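Local coordinates for putative alpha KG dependent 2,4-D dioxygenase (Burkholderia xenovorans, PDB 5J92), which probably acts as an iron(II)- and 2-oxoglutarate-dependent dioxygenase of the TfdA family, at residues 64-69 and 134-139. Residues are numbered along the deposited sequence; the frame is centred on the assembly and turned at random.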
ATOM      1  N   LEU A  64      30.690 -10.659  10.791  1.00 27.50           N
ATOM      2  CA  LEU A  64      30.738  -9.482  11.649  1.00 32.50           C
ATOM      3  C   LEU A  64      31.992  -8.661  11.388  1.00 31.07           C
ATOM      4  O   LEU A  64      31.946  -7.427  11.396  1.00 31.44           O
ATOM      5  CB  LEU A  64      30.667  -9.897  13.117  1.00 34.35           C
ATOM      6  CG  LEU A  64      29.293 -10.361  13.592  1.00 35.53           C
ATOM      7  CD1 LEU A  64      29.375 -10.839  15.024  1.00 35.14           C
ATOM      8  CD2 LEU A  64      28.279  -9.235  13.466  1.00 36.50           C
ATOM      9  N   ALA A  65      33.124  -9.326  11.159  1.00 31.20           N
ATOM     10  CA  ALA A  65      34.362  -8.601  10.894  1.00 33.02           C
ATOM     11  C   ALA A  65      34.273  -7.808   9.597  1.00 29.26           C
ATOM     12  O   ALA A  65      34.756  -6.671   9.517  1.00 27.96           O
ATOM     13  CB  ALA A  65      35.540  -9.576  10.844  1.00 35.34           C
ATOM     14  N   PHE A  66      33.654  -8.390   8.568  1.00 26.88           N
ATOM     15  CA  PHE A  66      33.453  -7.663   7.318  1.00 28.00           C
ATOM     16  C   PHE A  66      32.547  -6.456   7.533  1.00 29.41           C
ATOM     17  O   PHE A  66      32.876  -5.334   7.129  1.00 30.48           O
ATOM     18  CB  PHE A  66      32.878  -8.607   6.259  1.00 27.14           C
ATOM     19  CG  PHE A  66      32.415  -7.913   5.003  1.00 27.22           C
ATOM     20  CD1 PHE A  66      33.323  -7.357   4.122  1.00 27.66           C
ATOM     21  CD2 PHE A  66      31.070  -7.843   4.698  1.00 24.50           C
ATOM     22  CE1 PHE A  66      32.893  -6.721   2.966  1.00 26.47           C
ATOM     23  CE2 PHE A  66      30.632  -7.211   3.550  1.00 24.20           C
ATOM     24  CZ  PHE A  66      31.547  -6.645   2.681  1.00 23.26           C
ATOM     25  N   ALA A  67      31.412  -6.665   8.205  1.00 27.14           N
ATOM     26  CA  ALA A  67      30.488  -5.570   8.462  1.00 22.86           C
ATOM     27  C   ALA A  67      31.160  -4.433   9.228  1.00 24.11           C
ATOM     28  O   ALA A  67      30.938  -3.256   8.922  1.00 23.71           O
ATOM     29  CB  ALA A  67      29.279  -6.100   9.230  1.00 23.88           C
ATOM     30  N   ALA A  68      32.008  -4.766  10.208  1.00 25.84           N
ATOM     31  CA  ALA A  68      32.636  -3.766  11.064  1.00 31.44           C
ATOM     32  C   ALA A  68      33.584  -2.845  10.308  1.00 32.57           C
ATOM     33  O   ALA A  68      34.031  -1.844  10.880  1.00 28.62           O
ATOM     34  CB  ALA A  68      33.370  -4.440  12.219  1.00 29.56           C
ATOM     35  N   GLY A  69      33.932  -3.166   9.062  1.00 28.92           N
ATOM     36  CA  GLY A  69      34.731  -2.241   8.281  1.00 27.87           C
ATOM     37  C   GLY A  69      33.976  -1.020   7.781  1.00 26.94           C
ATOM     38  O   GLY A  69      34.618  -0.054   7.358  1.00 28.98           O
ATOM     39  N   TYR A 134      24.699   0.377   6.967  1.00 15.79           N
ATOM     40  CA  TYR A 134      24.574  -0.801   6.122  1.00 15.46           C
ATOM     41  C   TYR A 134      24.006  -1.958   6.929  1.00 19.52           C
ATOM     42  O   TYR A 134      24.392  -2.176   8.084  1.00 18.93           O
ATOM     43  CB  TYR A 134      25.925  -1.212   5.552  1.00 16.73           C
ATOM     44  CG  TYR A 134      26.601  -0.178   4.678  1.00 20.27           C
ATOM     45  CD1 TYR A 134      26.255  -0.049   3.340  1.00 21.36           C
ATOM     46  CD2 TYR A 134      27.597   0.660   5.186  1.00 20.51           C
ATOM     47  CE1 TYR A 134      26.868   0.881   2.527  1.00 22.62           C
ATOM     48  CE2 TYR A 134      28.217   1.606   4.380  1.00 22.03           C
ATOM     49  CZ  TYR A 134      27.849   1.704   3.046  1.00 24.12           C
ATOM     50  OH  TYR A 134      28.445   2.620   2.208  1.00 23.74           O
ATOM     51  N   SER A 135      23.112  -2.716   6.306  1.00 18.91           N
ATOM     52  CA  SER A 135      22.672  -3.999   6.833  1.00 17.00           C
ATOM     53  C   SER A 135      23.239  -5.112   5.961  1.00 18.40           C
ATOM     54  O   SER A 135      23.503  -4.911   4.772  1.00 18.10           O
ATOM     55  CB  SER A 135      21.141  -4.079   6.885  1.00 18.07           C
ATOM     56  OG  SER A 135      20.606  -3.137   7.814  1.00 19.87           O
ATOM     57  N   PHE A 136      23.452  -6.286   6.565  1.00 17.92           N
ATOM     58  CA  PHE A 136      24.069  -7.425   5.900  1.00 17.19           C
ATOM     59  C   PHE A 136      23.247  -8.674   6.177  1.00 26.25           C
ATOM     60  O   PHE A 136      22.850  -8.924   7.323  1.00 25.96           O
ATOM     61  CB  PHE A 136      25.511  -7.650   6.383  1.00 18.19           C
ATOM     62  CG  PHE A 136      26.389  -6.428   6.306  1.00 18.92           C
ATOM     63  CD1 PHE A 136      26.294  -5.420   7.264  1.00 19.57           C
ATOM     64  CD2 PHE A 136      27.326  -6.295   5.286  1.00 20.90           C
ATOM     65  CE1 PHE A 136      27.094  -4.300   7.200  1.00 20.02           C
ATOM     66  CE2 PHE A 136      28.136  -5.171   5.212  1.00 21.43           C
ATOM     67  CZ  PHE A 136      28.031  -4.176   6.180  1.00 22.20           C
ATOM     68  N   LEU A 137      23.010  -9.466   5.127  1.00 23.26           N
ATOM     69  CA  LEU A 137      22.248 -10.706   5.212  1.00 20.81           C
ATOM     70  C   LEU A 137      23.006 -11.777   4.446  1.00 21.17           C
ATOM     71  O   LEU A 137      23.260 -11.618   3.249  1.00 19.54           O
ATOM     72  CB  LEU A 137      20.841 -10.546   4.624  1.00 22.68           C
ATOM     73  CG  LEU A 137      19.634 -10.211   5.503  1.00 28.29           C
ATOM     74  CD1 LEU A 137      18.354 -10.167   4.661  1.00 26.58           C
ATOM     75  CD2 LEU A 137      19.496 -11.183   6.670  1.00 32.15           C
ATOM     76  N   LEU A 138      23.355 -12.868   5.122  1.00 20.09           N
ATOM     77  CA  LEU A 138      24.047 -13.988   4.491  1.00 21.08           C
ATOM     78  C   LEU A 138      23.124 -15.199   4.503  1.00 27.76           C
ATOM     79  O   LEU A 138      22.707 -15.660   5.572  1.00 22.45           O
ATOM     80  CB  LEU A 138      25.363 -14.287   5.209  1.00 22.42           C
ATOM     81  CG  LEU A 138      26.216 -15.452   4.705  1.00 25.06           C
ATOM     82  CD1 LEU A 138      26.630 -15.287   3.242  1.00 24.46           C
ATOM     83  CD2 LEU A 138      27.422 -15.590   5.591  1.00 25.66           C
ATOM     84  N   SER A 139      22.808 -15.718   3.321  1.00 24.45           N
ATOM     85  CA  SER A 139      21.841 -16.803   3.203  0.59 25.00           C
ATOM     86  C   SER A 139      22.512 -18.156   3.406  1.00 27.63           C
ATOM     87  O   SER A 139      23.555 -18.441   2.809  1.00 27.69           O
ATOM     88  CB  SER A 139      21.149 -16.768   1.841  0.59 25.04           C
ATOM     89  OG  SER A 139      22.053 -17.127   0.816  0.59 22.28           O
TER
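Phe136 lays one face of its ring against Ala67, joining helix 60-67 to strand 132-139 of the larger sheet in the double-stranded beta-helix (jelly-roll) core expected of a TauD/TfdA-type, cupin-clan oxygenase. The methyl carbon Ala67 CB sits 3.7 Å from the centroid of the Phe136 ring, a CH-pi contact. It stands 21° off the ring normal and is displaced toward the rim. There Ala67 CB comes within 3.5 Å of Phe136 CE1. The helix backbone also bears on the ring, with Ala67 CA 3.6 Å from Phe136 CZ. The CA atoms of Ala67 and Phe136, 7.2 Å apart, are the nearest such pair across the two segments.

Phe66 supplies the second contact. Its CG is anti to the backbone N (chi1 170°), which carries the ring off the helix toward the strand, where its CD2-CE2 side meets the CD2-CE2 side of Phe136. The two ring planes are steeply inclined, at 81°, but the approach is oblique and their centroids lie 5.7 Å apart. On the strand, the CA-CB bond of Phe136 points toward the helix.

No hydrogen bond crosses between the segments; all three touching residues are buried and the contact is apolar. Phe66 also makes edge-to-face pairs with Phe53 and Phe70, extending the aromatic cluster, while Met263 and Thr290 from the adjoining strands touch Phe136. Backbone bonding to Ala288 holds Phe136 in the sheet. Its neighbour Ser135 points away from the helix, and Ser135 OG hydrogen-bonds Asp124, an iron ligand, so the strand joins this core to the second shell of the metal site. Where the two phenylalanines meet, Phe66 CE2 lies 3.6 Å from Phe136 CE2.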